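Local coordinates for protein transcobalamin-1 (PDB 4KKI) that carries vitamin B12, holding it with femtomolar affinity and shielding it from stomach acid, at residues Q73-Q78 against L100-C105; S60-G65 against C105-E110; T187-V192 against E226-E231; D120-K125 against S148-A153. One frame throughout, in Å; residues are numbered along the deposited sequence.

Contact 1 of 4, residues Q73-Q78 against L100-C105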
loop_
_atom_site.group_PDB
_atom_site.type_symbol
_atom_site.label_atom_id
_atom_site.label_comp_id
_atom_site.label_asym_id
_atom_site.label_seq_id
_atom_site.Cartn_x
_atom_site.Cartn_y
_atom_site.Cartn_z
ATOM N N GLN A 73 -8.391 -11.792 -16.276
ATOM C CA GLN A 73 -7.806 -13.077 -16.653
ATOM C C GLN A 73 -6.411 -13.237 -16.066
ATOM O O GLN A 73 -6.036 -14.321 -15.617
ATOM C CB GLN A 73 -7.744 -13.215 -18.176
ATOM C CG GLN A 73 -9.102 -13.315 -18.839
ATOM C CD GLN A 73 -9.037 -13.148 -20.346
ATOM O OE1 GLN A 73 -10.061 -13.183 -21.026
ATOM N NE2 GLN A 73 -7.832 -12.962 -20.875
ATOM N N LYS A 74 -5.642 -12.153 -16.077
ATOM C CA LYS A 74 -4.301 -12.180 -15.513
ATOM C C LYS A 74 -4.352 -12.476 -14.021
ATOM O O LYS A 74 -3.548 -13.253 -13.509
ATOM C CB LYS A 74 -3.577 -10.854 -15.757
ATOM C CG LYS A 74 -2.158 -10.831 -15.201
ATOM C CD LYS A 74 -1.496 -9.477 -15.382
ATOM C CE LYS A 74 -0.107 -9.463 -14.758
ATOM N NZ LYS A 74 0.491 -8.099 -14.746
ATOM N N MET A 75 -5.305 -11.858 -13.327
ATOM C CA MET A 75 -5.401 -12.016 -11.881
ATOM C C MET A 75 -5.763 -13.444 -11.500
ATOM O O MET A 75 -5.185 -14.011 -10.574
ATOM C CB MET A 75 -6.418 -11.047 -11.280
ATOM C CG MET A 75 -6.504 -11.146 -9.763
ATOM S SD MET A 75 -7.941 -10.329 -9.045
ATOM C CE MET A 75 -9.278 -11.276 -9.768
ATOM N N ILE A 76 -6.725 -14.016 -12.217
ATOM C CA ILE A 76 -7.164 -15.384 -11.963
ATOM C C ILE A 76 -6.005 -16.352 -12.156
ATOM O O ILE A 76 -5.805 -17.267 -11.356
ATOM C CB ILE A 76 -8.337 -15.782 -12.881
ATOM C CG1 ILE A 76 -9.550 -14.893 -12.608
ATOM C CG2 ILE A 76 -8.704 -17.248 -12.682
ATOM C CD1 ILE A 76 -10.050 -14.962 -11.179
ATOM N N GLN A 77 -5.236 -16.133 -13.218
ATOM C CA GLN A 77 -4.060 -16.943 -13.503
ATOM C C GLN A 77 -3.047 -16.852 -12.362
ATOM O O GLN A 77 -2.483 -17.862 -11.945
ATOM C CB GLN A 77 -3.419 -16.506 -14.822
ATOM C CG GLN A 77 -2.180 -17.297 -15.207
ATOM C CD GLN A 77 -1.532 -16.782 -16.476
ATOM O OE1 GLN A 77 -2.007 -15.821 -17.083
ATOM N NE2 GLN A 77 -0.441 -17.419 -16.885
ATOM N N GLN A 78 -2.823 -15.643 -11.859
ATOM C CA GLN A 78 -1.920 -15.449 -10.729
ATOM C C GLN A 78 -2.449 -16.138 -9.476
ATOM O O GLN A 78 -1.694 -16.779 -8.745
ATOM C CB GLN A 78 -1.702 -13.960 -10.449
ATOM C CG GLN A 78 -0.879 -13.235 -11.501
ATOM C CD GLN A 78 -0.648 -11.775 -11.153
ATOM O OE1 GLN A 78 -1.329 -11.213 -10.294
ATOM N NE2 GLN A 78 0.319 -11.156 -11.819
ATOM N N LEU A 100 -10.189 -9.902 -1.116
ATOM C CA LEU A 100 -10.886 -8.645 -1.368
ATOM C C LEU A 100 -11.192 -8.479 -2.851
ATOM O O LEU A 100 -12.313 -8.141 -3.223
ATOM C CB LEU A 100 -10.072 -7.452 -0.862
ATOM C CG LEU A 100 -9.863 -7.345 0.651
ATOM C CD1 LEU A 100 -8.922 -6.193 0.972
ATOM C CD2 LEU A 100 -11.189 -7.182 1.381
ATOM N N ALA A 101 -10.191 -8.727 -3.690
ATOM C CA ALA A 101 -10.358 -8.618 -5.136
ATOM C C ALA A 101 -11.398 -9.600 -5.679
ATOM O O ALA A 101 -12.155 -9.269 -6.588
ATOM C CB ALA A 101 -9.025 -8.816 -5.840
ATOM N N LEU A 102 -11.434 -10.805 -5.118
ATOM C CA LEU A 102 -12.358 -11.831 -5.591
ATOM C C LEU A 102 -13.784 -11.601 -5.099
ATOM O O LEU A 102 -14.736 -12.140 -5.662
ATOM C CB LEU A 102 -11.885 -13.228 -5.171
ATOM C CG LEU A 102 -10.689 -13.825 -5.917
ATOM C CD1 LEU A 102 -10.222 -15.108 -5.243
ATOM C CD2 LEU A 102 -11.036 -14.083 -7.378
ATOM N N GLY A 103 -13.932 -10.800 -4.051
ATOM C CA GLY A 103 -15.228 -10.631 -3.424
ATOM C C GLY A 103 -15.727 -9.206 -3.300
ATOM O O GLY A 103 -16.503 -8.907 -2.391
ATOM N N VAL A 104 -15.287 -8.329 -4.201
ATOM C CA VAL A 104 -15.767 -6.947 -4.228
ATOM C C VAL A 104 -17.283 -6.957 -4.370
ATOM O O VAL A 104 -17.995 -6.185 -3.724
ATOM C CB VAL A 104 -15.159 -6.150 -5.400
ATOM C CG1 VAL A 104 -15.676 -4.719 -5.403
ATOM C CG2 VAL A 104 -13.647 -6.164 -5.327
ATOM N N CYS A 105 -17.762 -7.859 -5.219
ATOM C CA CYS A 105 -19.186 -8.086 -5.407
ATOM C C CYS A 105 -19.414 -9.549 -5.773
ATOM O O CYS A 105 -18.474 -10.261 -6.130
ATOM C CB CYS A 105 -19.727 -7.165 -6.499
ATOM S SG CYS A 105 -18.668 -7.049 -7.959
#

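Contact 2 of 4, residues S60-G65 against C105-E110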
loop_
_atom_site.group_PDB
_atom_site.type_symbol
_atom_site.label_atom_id
_atom_site.label_comp_id
_atom_site.label_asym_id
_atom_site.label_seq_id
_atom_site.Cartn_x
_atom_site.Cartn_y
_atom_site.Cartn_z
ATOM N N SER A 60 -8.966 -2.556 -7.400
ATOM C CA SER A 60 -9.154 -1.122 -7.561
ATOM C C SER A 60 -10.250 -0.809 -8.577
ATOM O O SER A 60 -11.122 0.025 -8.331
ATOM C CB SER A 60 -7.834 -0.481 -8.002
ATOM O OG SER A 60 -8.005 0.883 -8.329
ATOM N N LEU A 61 -10.202 -1.491 -9.715
ATOM C CA LEU A 61 -11.155 -1.268 -10.797
ATOM C C LEU A 61 -12.574 -1.706 -10.443
ATOM O O LEU A 61 -13.535 -0.973 -10.684
ATOM C CB LEU A 61 -10.682 -1.982 -12.066
ATOM C CG LEU A 61 -9.407 -1.393 -12.672
ATOM C CD1 LEU A 61 -8.829 -2.308 -13.737
ATOM C CD2 LEU A 61 -9.691 -0.013 -13.244
ATOM N N LYS A 62 -12.705 -2.901 -9.875
ATOM C CA LYS A 62 -14.019 -3.432 -9.523
ATOM C C LYS A 62 -14.687 -2.563 -8.462
ATOM O O LYS A 62 -15.911 -2.430 -8.427
ATOM C CB LYS A 62 -13.909 -4.887 -9.051
ATOM C CG LYS A 62 -13.390 -5.841 -10.122
ATOM C CD LYS A 62 -14.324 -7.022 -10.336
ATOM C CE LYS A 62 -14.383 -7.922 -9.114
ATOM N NZ LYS A 62 -15.287 -9.084 -9.342
ATOM N N LEU A 63 -13.865 -1.953 -7.616
ATOM C CA LEU A 63 -14.347 -1.098 -6.543
ATOM C C LEU A 63 -15.041 0.160 -7.071
ATOM O O LEU A 63 -15.942 0.698 -6.426
ATOM C CB LEU A 63 -13.183 -0.717 -5.630
ATOM C CG LEU A 63 -13.535 -0.329 -4.199
ATOM C CD1 LEU A 63 -14.444 -1.373 -3.569
ATOM C CD2 LEU A 63 -12.257 -0.181 -3.403
ATOM N N VAL A 64 -14.622 0.623 -8.244
ATOM C CA VAL A 64 -15.243 1.789 -8.865
ATOM C C VAL A 64 -16.156 1.391 -10.029
ATOM O O VAL A 64 -16.488 2.212 -10.883
ATOM C CB VAL A 64 -14.189 2.821 -9.325
ATOM C CG1 VAL A 64 -13.348 3.271 -8.141
ATOM C CG2 VAL A 64 -13.301 2.239 -10.410
ATOM N N GLY A 65 -16.561 0.126 -10.050
ATOM C CA GLY A 65 -17.500 -0.357 -11.046
ATOM C C GLY A 65 -16.886 -0.465 -12.425
ATOM O O GLY A 65 -17.524 -0.161 -13.430
ATOM N N CYS A 105 -17.762 -7.859 -5.219
ATOM C CA CYS A 105 -19.186 -8.086 -5.407
ATOM C C CYS A 105 -19.414 -9.549 -5.773
ATOM O O CYS A 105 -18.474 -10.261 -6.130
ATOM C CB CYS A 105 -19.727 -7.165 -6.499
ATOM S SG CYS A 105 -18.668 -7.049 -7.959
ATOM N N ARG A 106 -20.659 -10.000 -5.683
ATOM C CA ARG A 106 -20.969 -11.399 -5.960
ATOM C C ARG A 106 -20.846 -11.733 -7.442
ATOM O O ARG A 106 -21.520 -11.139 -8.285
ATOM C CB ARG A 106 -22.366 -11.760 -5.455
ATOM C CG ARG A 106 -22.792 -13.184 -5.761
ATOM C CD ARG A 106 -22.915 -14.010 -4.493
ATOM N NE ARG A 106 -23.430 -15.347 -4.771
ATOM C CZ ARG A 106 -24.723 -15.643 -4.865
ATOM N NH1 ARG A 106 -25.636 -14.694 -4.703
ATOM N NH2 ARG A 106 -25.104 -16.887 -5.122
ATOM N N ASN A 107 -19.972 -12.685 -7.750
ATOM C CA ASN A 107 -19.845 -13.205 -9.104
ATOM C C ASN A 107 -19.334 -14.639 -9.081
ATOM O O ASN A 107 -19.164 -15.225 -8.011
ATOM C CB ASN A 107 -18.925 -12.320 -9.948
ATOM C CG ASN A 107 -17.487 -12.351 -9.476
ATOM O OD1 ASN A 107 -17.210 -12.614 -8.307
ATOM N ND2 ASN A 107 -16.561 -12.076 -10.387
ATOM N N ALA A 108 -19.093 -15.204 -10.258
ATOM C CA ALA A 108 -18.636 -16.585 -10.355
ATOM C C ALA A 108 -17.241 -16.762 -9.758
ATOM O O ALA A 108 -16.935 -17.800 -9.172
ATOM C CB ALA A 108 -18.666 -17.059 -11.802
ATOM N N GLU A 109 -16.402 -15.741 -9.905
ATOM C CA GLU A 109 -15.025 -15.805 -9.422
ATOM C C GLU A 109 -14.950 -15.754 -7.896
ATOM O O GLU A 109 -13.948 -16.154 -7.303
ATOM C CB GLU A 109 -14.178 -14.686 -10.039
ATOM C CG GLU A 109 -13.831 -14.890 -11.513
ATOM C CD GLU A 109 -15.010 -14.659 -12.444
ATOM O OE1 GLU A 109 -14.968 -15.154 -13.591
ATOM O OE2 GLU A 109 -15.973 -13.979 -12.032
ATOM N N GLU A 110 -16.016 -15.268 -7.269
ATOM C CA GLU A 110 -16.081 -15.182 -5.815
ATOM C C GLU A 110 -16.101 -16.570 -5.178
ATOM O O GLU A 110 -15.707 -16.739 -4.023
ATOM C CB GLU A 110 -17.311 -14.386 -5.380
ATOM C CG GLU A 110 -17.299 -13.982 -3.915
ATOM C CD GLU A 110 -18.598 -13.338 -3.478
ATOM O OE1 GLU A 110 -18.566 -12.507 -2.549
ATOM O OE2 GLU A 110 -19.651 -13.668 -4.062
#

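Contact 3 of 4, residues T187-V192 against E226-E231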
loop_
_atom_site.group_PDB
_atom_site.type_symbol
_atom_site.label_atom_id
_atom_site.label_comp_id
_atom_site.label_asym_id
_atom_site.label_seq_id
_atom_site.Cartn_x
_atom_site.Cartn_y
_atom_site.Cartn_z
ATOM N N THR A 187 -0.164 2.868 6.664
ATOM C CA THR A 187 -0.476 1.911 7.713
ATOM C C THR A 187 -1.635 2.400 8.576
ATOM O O THR A 187 -2.584 1.659 8.832
ATOM C CB THR A 187 0.757 1.663 8.595
ATOM O OG1 THR A 187 1.845 1.222 7.775
ATOM C CG2 THR A 187 0.460 0.613 9.646
ATOM N N GLY A 188 -1.551 3.652 9.016
ATOM C CA GLY A 188 -2.609 4.258 9.806
ATOM C C GLY A 188 -3.941 4.279 9.075
ATOM O O GLY A 188 -4.987 4.026 9.670
ATOM N N ALA A 189 -3.897 4.570 7.779
ATOM C CA ALA A 189 -5.108 4.640 6.971
ATOM C C ALA A 189 -5.761 3.272 6.836
ATOM O O ALA A 189 -6.974 3.135 7.008
ATOM C CB ALA A 189 -4.805 5.224 5.595
ATOM N N MET A 190 -4.957 2.257 6.532
ATOM C CA MET A 190 -5.489 0.909 6.380
ATOM C C MET A 190 -6.016 0.383 7.713
ATOM O O MET A 190 -7.014 -0.339 7.756
ATOM C CB MET A 190 -4.442 -0.042 5.793
ATOM C CG MET A 190 -5.032 -1.355 5.271
ATOM S SD MET A 190 -6.255 -1.105 3.960
ATOM C CE MET A 190 -5.234 -0.386 2.674
ATOM N N ALA A 191 -5.349 0.761 8.802
ATOM C CA ALA A 191 -5.801 0.390 10.141
ATOM C C ALA A 191 -7.164 1.007 10.433
ATOM O O ALA A 191 -8.056 0.343 10.958
ATOM C CB ALA A 191 -4.783 0.818 11.188
ATOM N N VAL A 192 -7.321 2.280 10.082
ATOM C CA VAL A 192 -8.598 2.967 10.241
ATOM C C VAL A 192 -9.714 2.264 9.473
ATOM O O VAL A 192 -10.820 2.097 9.989
ATOM C CB VAL A 192 -8.506 4.440 9.797
ATOM C CG1 VAL A 192 -9.893 5.037 9.610
ATOM C CG2 VAL A 192 -7.706 5.244 10.812
ATOM N N GLU A 226 -6.311 11.681 13.887
ATOM C CA GLU A 226 -5.521 12.843 14.268
ATOM C C GLU A 226 -4.087 12.750 13.747
ATOM O O GLU A 226 -3.551 13.724 13.219
ATOM C CB GLU A 226 -5.535 13.012 15.787
ATOM C CG GLU A 226 -6.918 13.303 16.344
ATOM C CD GLU A 226 -6.998 13.111 17.843
ATOM O OE1 GLU A 226 -6.031 12.579 18.427
ATOM O OE2 GLU A 226 -8.030 13.490 18.435
ATOM N N LYS A 227 -3.477 11.576 13.890
ATOM C CA LYS A 227 -2.119 11.349 13.398
ATOM C C LYS A 227 -2.051 11.410 11.874
ATOM O O LYS A 227 -1.061 11.871 11.307
ATOM C CB LYS A 227 -1.578 10.002 13.883
ATOM C CG LYS A 227 -1.392 9.899 15.385
ATOM C CD LYS A 227 -1.016 8.481 15.792
ATOM C CE LYS A 227 -0.811 8.372 17.293
ATOM N NZ LYS A 227 0.365 9.166 17.740
ATOM N N ILE A 228 -3.103 10.934 11.214
ATOM C CA ILE A 228 -3.178 11.012 9.760
ATOM C C ILE A 228 -3.246 12.470 9.307
ATOM O O ILE A 228 -2.477 12.898 8.447
ATOM C CB ILE A 228 -4.382 10.221 9.204
ATOM C CG1 ILE A 228 -4.112 8.719 9.285
ATOM C CG2 ILE A 228 -4.660 10.607 7.759
ATOM C CD1 ILE A 228 -5.294 7.867 8.874
ATOM N N LEU A 229 -4.155 13.235 9.906
ATOM C CA LEU A 229 -4.324 14.644 9.566
ATOM C C LEU A 229 -3.102 15.488 9.924
ATOM O O LEU A 229 -2.854 16.524 9.309
ATOM C CB LEU A 229 -5.576 15.214 10.238
ATOM C CG LEU A 229 -6.907 14.811 9.604
ATOM C CD1 LEU A 229 -8.072 15.239 10.474
ATOM C CD2 LEU A 229 -7.023 15.416 8.215
ATOM N N SER A 230 -2.339 15.040 10.917
ATOM C CA SER A 230 -1.122 15.739 11.322
ATOM C C SER A 230 -0.049 15.657 10.245
ATOM O O SER A 230 0.930 16.401 10.278
ATOM C CB SER A 230 -0.576 15.165 12.631
ATOM O OG SER A 230 -1.465 15.410 13.706
ATOM N N GLU A 231 -0.231 14.744 9.297
ATOM C CA GLU A 231 0.730 14.569 8.217
ATOM C C GLU A 231 0.241 15.229 6.935
ATOM O O GLU A 231 0.814 15.023 5.866
ATOM C CB GLU A 231 1.003 13.083 7.969
ATOM C CG GLU A 231 1.502 12.314 9.186
ATOM C CD GLU A 231 2.910 12.705 9.607
ATOM O OE1 GLU A 231 3.649 13.290 8.787
ATOM O OE2 GLU A 231 3.277 12.421 10.766
#

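Contact 4 of 4, residues D120-K125 against S148-A153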
loop_
_atom_site.group_PDB
_atom_site.type_symbol
_atom_site.label_atom_id
_atom_site.label_comp_id
_atom_site.label_asym_id
_atom_site.label_seq_id
_atom_site.Cartn_x
_atom_site.Cartn_y
_atom_site.Cartn_z
ATOM N N ASP A 120 -10.372 -19.296 5.555
ATOM C CA ASP A 120 -9.771 -20.155 6.568
ATOM C C ASP A 120 -8.252 -20.011 6.558
ATOM O O ASP A 120 -7.620 -19.948 7.612
ATOM C CB ASP A 120 -10.172 -21.618 6.351
ATOM C CG ASP A 120 -11.642 -21.869 6.631
ATOM O OD1 ASP A 120 -12.437 -20.908 6.557
ATOM O OD2 ASP A 120 -12.007 -23.028 6.922
ATOM N N LYS A 121 -7.674 -19.945 5.362
ATOM C CA LYS A 121 -6.226 -19.814 5.223
ATOM C C LYS A 121 -5.745 -18.464 5.743
ATOM O O LYS A 121 -4.669 -18.362 6.333
ATOM C CB LYS A 121 -5.797 -20.015 3.767
ATOM C CG LYS A 121 -5.841 -21.464 3.303
ATOM C CD LYS A 121 -4.813 -22.310 4.038
ATOM C CE LYS A 121 -4.983 -23.792 3.732
ATOM N NZ LYS A 121 -4.915 -24.086 2.274
ATOM N N LEU A 122 -6.554 -17.433 5.524
ATOM C CA LEU A 122 -6.228 -16.095 5.996
ATOM C C LEU A 122 -6.235 -16.038 7.520
ATOM O O LEU A 122 -5.419 -15.344 8.124
ATOM C CB LEU A 122 -7.200 -15.065 5.419
ATOM C CG LEU A 122 -6.917 -13.613 5.808
ATOM C CD1 LEU A 122 -5.520 -13.203 5.366
ATOM C CD2 LEU A 122 -7.961 -12.681 5.220
ATOM N N GLU A 123 -7.154 -16.774 8.137
ATOM C CA GLU A 123 -7.225 -16.846 9.593
ATOM C C GLU A 123 -5.941 -17.426 10.178
ATOM O O GLU A 123 -5.445 -16.956 11.201
ATOM C CB GLU A 123 -8.426 -17.683 10.035
ATOM C CG GLU A 123 -9.766 -17.070 9.677
ATOM C CD GLU A 123 -10.929 -18.006 9.949
ATOM O OE1 GLU A 123 -10.697 -19.103 10.494
ATOM O OE2 GLU A 123 -12.074 -17.642 9.611
ATOM N N ASN A 124 -5.404 -18.448 9.517
ATOM C CA ASN A 124 -4.161 -19.066 9.953
ATOM C C ASN A 124 -2.964 -18.143 9.741
ATOM O O ASN A 124 -2.121 -17.992 10.626
ATOM C CB ASN A 124 -3.938 -20.403 9.241
ATOM C CG ASN A 124 -5.039 -21.406 9.531
ATOM O OD1 ASN A 124 -5.692 -21.346 10.572
ATOM N ND2 ASN A 124 -5.250 -22.337 8.606
ATOM N N LYS A 125 -2.895 -17.523 8.567
ATOM C CA LYS A 125 -1.800 -16.607 8.259
ATOM C C LYS A 125 -1.826 -15.396 9.183
ATOM O O LYS A 125 -0.780 -14.917 9.619
ATOM C CB LYS A 125 -1.847 -16.169 6.793
ATOM C CG LYS A 125 -1.505 -17.277 5.809
ATOM C CD LYS A 125 -1.475 -16.762 4.379
ATOM C CE LYS A 125 -1.194 -17.886 3.394
ATOM N NZ LYS A 125 0.131 -18.516 3.640
ATOM N N SER A 148 -3.580 -4.939 8.985
ATOM C CA SER A 148 -4.830 -4.205 8.833
ATOM C C SER A 148 -5.623 -4.773 7.667
ATOM O O SER A 148 -6.843 -4.909 7.741
ATOM C CB SER A 148 -4.557 -2.718 8.604
ATOM O OG SER A 148 -3.814 -2.163 9.672
ATOM N N LEU A 149 -4.918 -5.094 6.586
ATOM C CA LEU A 149 -5.536 -5.761 5.446
ATOM C C LEU A 149 -6.173 -7.076 5.888
ATOM O O LEU A 149 -7.262 -7.427 5.437
ATOM C CB LEU A 149 -4.506 -6.017 4.341
ATOM C CG LEU A 149 -4.131 -4.848 3.429
ATOM C CD1 LEU A 149 -2.983 -5.229 2.503
ATOM C CD2 LEU A 149 -5.337 -4.405 2.623
ATOM N N ASP A 150 -5.491 -7.792 6.780
ATOM C CA ASP A 150 -5.986 -9.073 7.279
ATOM C C ASP A 150 -7.303 -8.921 8.028
ATOM O O ASP A 150 -8.278 -9.611 7.733
ATOM C CB ASP A 150 -4.950 -9.734 8.187
ATOM C CG ASP A 150 -3.669 -10.076 7.458
ATOM O OD1 ASP A 150 -3.719 -10.265 6.225
ATOM O OD2 ASP A 150 -2.612 -10.148 8.119
ATOM N N VAL A 151 -7.319 -8.018 9.002
ATOM C CA VAL A 151 -8.519 -7.766 9.789
ATOM C C VAL A 151 -9.658 -7.277 8.899
ATOM O O VAL A 151 -10.801 -7.705 9.052
ATOM C CB VAL A 151 -8.250 -6.744 10.911
ATOM C CG1 VAL A 151 -9.534 -6.417 11.661
ATOM C CG2 VAL A 151 -7.194 -7.279 11.866
ATOM N N LEU A 152 -9.335 -6.393 7.959
ATOM C CA LEU A 152 -10.330 -5.841 7.045
ATOM C C LEU A 152 -11.015 -6.938 6.236
ATOM O O LEU A 152 -12.244 -6.991 6.161
ATOM C CB LEU A 152 -9.686 -4.816 6.106
ATOM C CG LEU A 152 -10.573 -4.191 5.025
ATOM C CD1 LEU A 152 -11.776 -3.492 5.642
ATOM C CD2 LEU A 152 -9.768 -3.219 4.167
ATOM N N ALA A 153 -10.211 -7.816 5.644
ATOM C CA ALA A 153 -10.728 -8.904 4.821
ATOM C C ALA A 153 -11.546 -9.903 5.639
ATOM O O ALA A 153 -12.632 -10.310 5.223
ATOM C CB ALA A 153 -9.589 -9.609 4.100
#

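Contact 1 of 4, residues Q73-Q78 against L100-C105
M75 and I76 on helix 69-85 lean on A101 and L102 at the C-terminal end of helix 92-102, a helix-to-helix contact within the alpha6-alpha6 barrel that forms the N-terminal domain of haptocorrin. The tight part is small and wholly apolar. M75 leaves its helix with CG anti to the backbone N (chi1 -178°), which drives the chain straight at the partner until it bends about the CG-SD bond. At that bend the sulfur sits against the methyl of A101, SD to CB 3.7 Å. Beyond it the terminal CE turns toward L102, whose CD2 also meets I76; M75 CE is 4.1 Å from L102 CD2. The backbones themselves stay well apart, with 9.0 Å between M75 CA and A101 CA, so the side chains do all the bridging. V55 and V58 of helix 55-63 also pack on M75, while L112 and I113 pack on L102.

On the outer side things are looser. Q73 and Q77 are exposed, and I76 keeps part of its surface open. K74 and Q78 spend their polar ends on the neighbouring loop around S46, N49, T52 and A54. Where the apolar patch meets this more open side, the pairing is I76 CD1 on L102 CD2 at 4.0 Å.

Contact 2 of 4, residues S60-G65 against C105-E110
N107, the residue that K62 reaches across to meet, folds back on its own loop and grips the backbone N of E110 twice. Its carbonyl O takes a backbone bond from E110 N at 3.2 Å, and its side-chain OD1 adds a weak one at 3.1 Å, bent to 123° at the hydrogen. That return closes a tight turn in the loop 105-110, which joins helix 92-102 to helix 111-115 in the alpha-helical barrel domain.

From the other side comes K62, near the end of helix 55-63, a helix that finishes in a Schellman motif with G65 as its C-prime residue. The lysine chain kinks at chi2 and chi3 before its last carbons run out to carry the ammonium to the N107 amide. NZ stands 3.4 Å from N107 ND2, yet as modelled both are donors, so the two are close without being hydrogen-bonded. The sulfur of C105 lies alongside, 4.2 Å from NZ; it is tied by a disulfide to C308, which holds this end of the loop to a part of the chain far off in sequence.

K62 is buried, and M72 of helix 69-85 packs on it. E109 OE2 is 5.6 Å from K62 NZ, too far for a salt bridge but near enough that its opposite charge would probably ease the burial of the ammonium.

Contact 3 of 4, residues T187-V192 against E226-E231
I228 holds CG1 anti to its carbonyl carbon (chi1 -74°) and stretches on with CD1 anti to CA (chi2 175°), a straight reach that lands its end methyl on the backbone of G188 and A189. V192 holds CG2 anti to its carbonyl carbon, and this branch meets the same methyl. One carbon, I228 CD1, thus does all the touching from helix 213-229. It rests 3.7 Å from A189 N and 3.8 Å from G188 C, over the peptide that links the two, with A189 CB flanking it and V192 CG2 at 4.1 Å a turn further along.

The backbones are close here, G188 CA lying 6.8 Å from I228 CA, and the backbone of G188 faces the isoleucine. These are helices 185-203 and 213-229 of the alpha6-alpha6 barrel, meeting near the cobalamin pocket. T187, next to the glycine, touches the bound cyanocobalamin and hydrogen-bonds through OG1 to S184 OG; D186, one residue earlier, is a cobalamin-binding residue. A250 of helix 244-252 packs on both A189 and V192, and F183 and I238 pack on I228.

Two residues on from I228, S230 sends its OG back to E226 O at 2.7 Å, from above the carbonyl plane and 37° out of it. The backbone N of S230 bonds to the same oxygen from the opposite face.

Contact 4 of 4, residues D120-K125 against S148-A153
L122 projects from helix 118-135 into the face of helix 144-156 and splits its two methyls between D150 and A153. The apolar part of the contact is CD2 on A153 CB, 3.7 Å apart. With CG anti to the backbone N (chi1 -178°) the leucine extends squarely from its helix, and the fork at CG then spreads the methyls along the partner. CD2 also passes about 4.0 Å from the backbone O of D150. I99 of helix 92-102 packs on L122 as well, so the leucine meets two other helices.

The other branch makes a mixed contact: CD1 lies 3.6 Å from D150 OD1, plain van der Waals packing of a methyl on a carboxylate oxygen, the leucine branch coming at an angle to the carboxylate arm. Helices 118-135 and 144-156 follow each other in the chain and run roughly antiparallel, a helical hairpin of the alpha6-alpha6 barrel, with L122 CA 7.1 Å from D150 CA where they pass.

Among polar groups, D150 is buried, and its other oxygen, OD2, is hydrogen-bonded to S92 OG near the start of helix 92-102. A buried carboxylate with a methyl against one oxygen would probably have a somewhat raised pKa. The nearest side-chain atoms of D150 and Q146, a cobalamin-binding residue one turn earlier, are about 5 Å apart.

In the fold
From the N terminus, helix 55-63 opens contact 2 and helix 69-85 opens contact 1 soon after. Contact 1 closes on 100-105 and contact 2 on 105-110, so contact 1 is nested inside contact 2; they share C105, and their centres are 8 Å apart. Contact 4 then joins the next two long helices, 118-135 and 144-156, and contact 3 joins helices 185-203 and 213-229, both in series. L100 packs on A153, linking contact 1 to contact 4, and S148 packs against M190 and A191, linking contact 4 to contact 3. All four belong to the helical barrel domain; contacts 1 and 3 lie on opposite sides of the chain's centre.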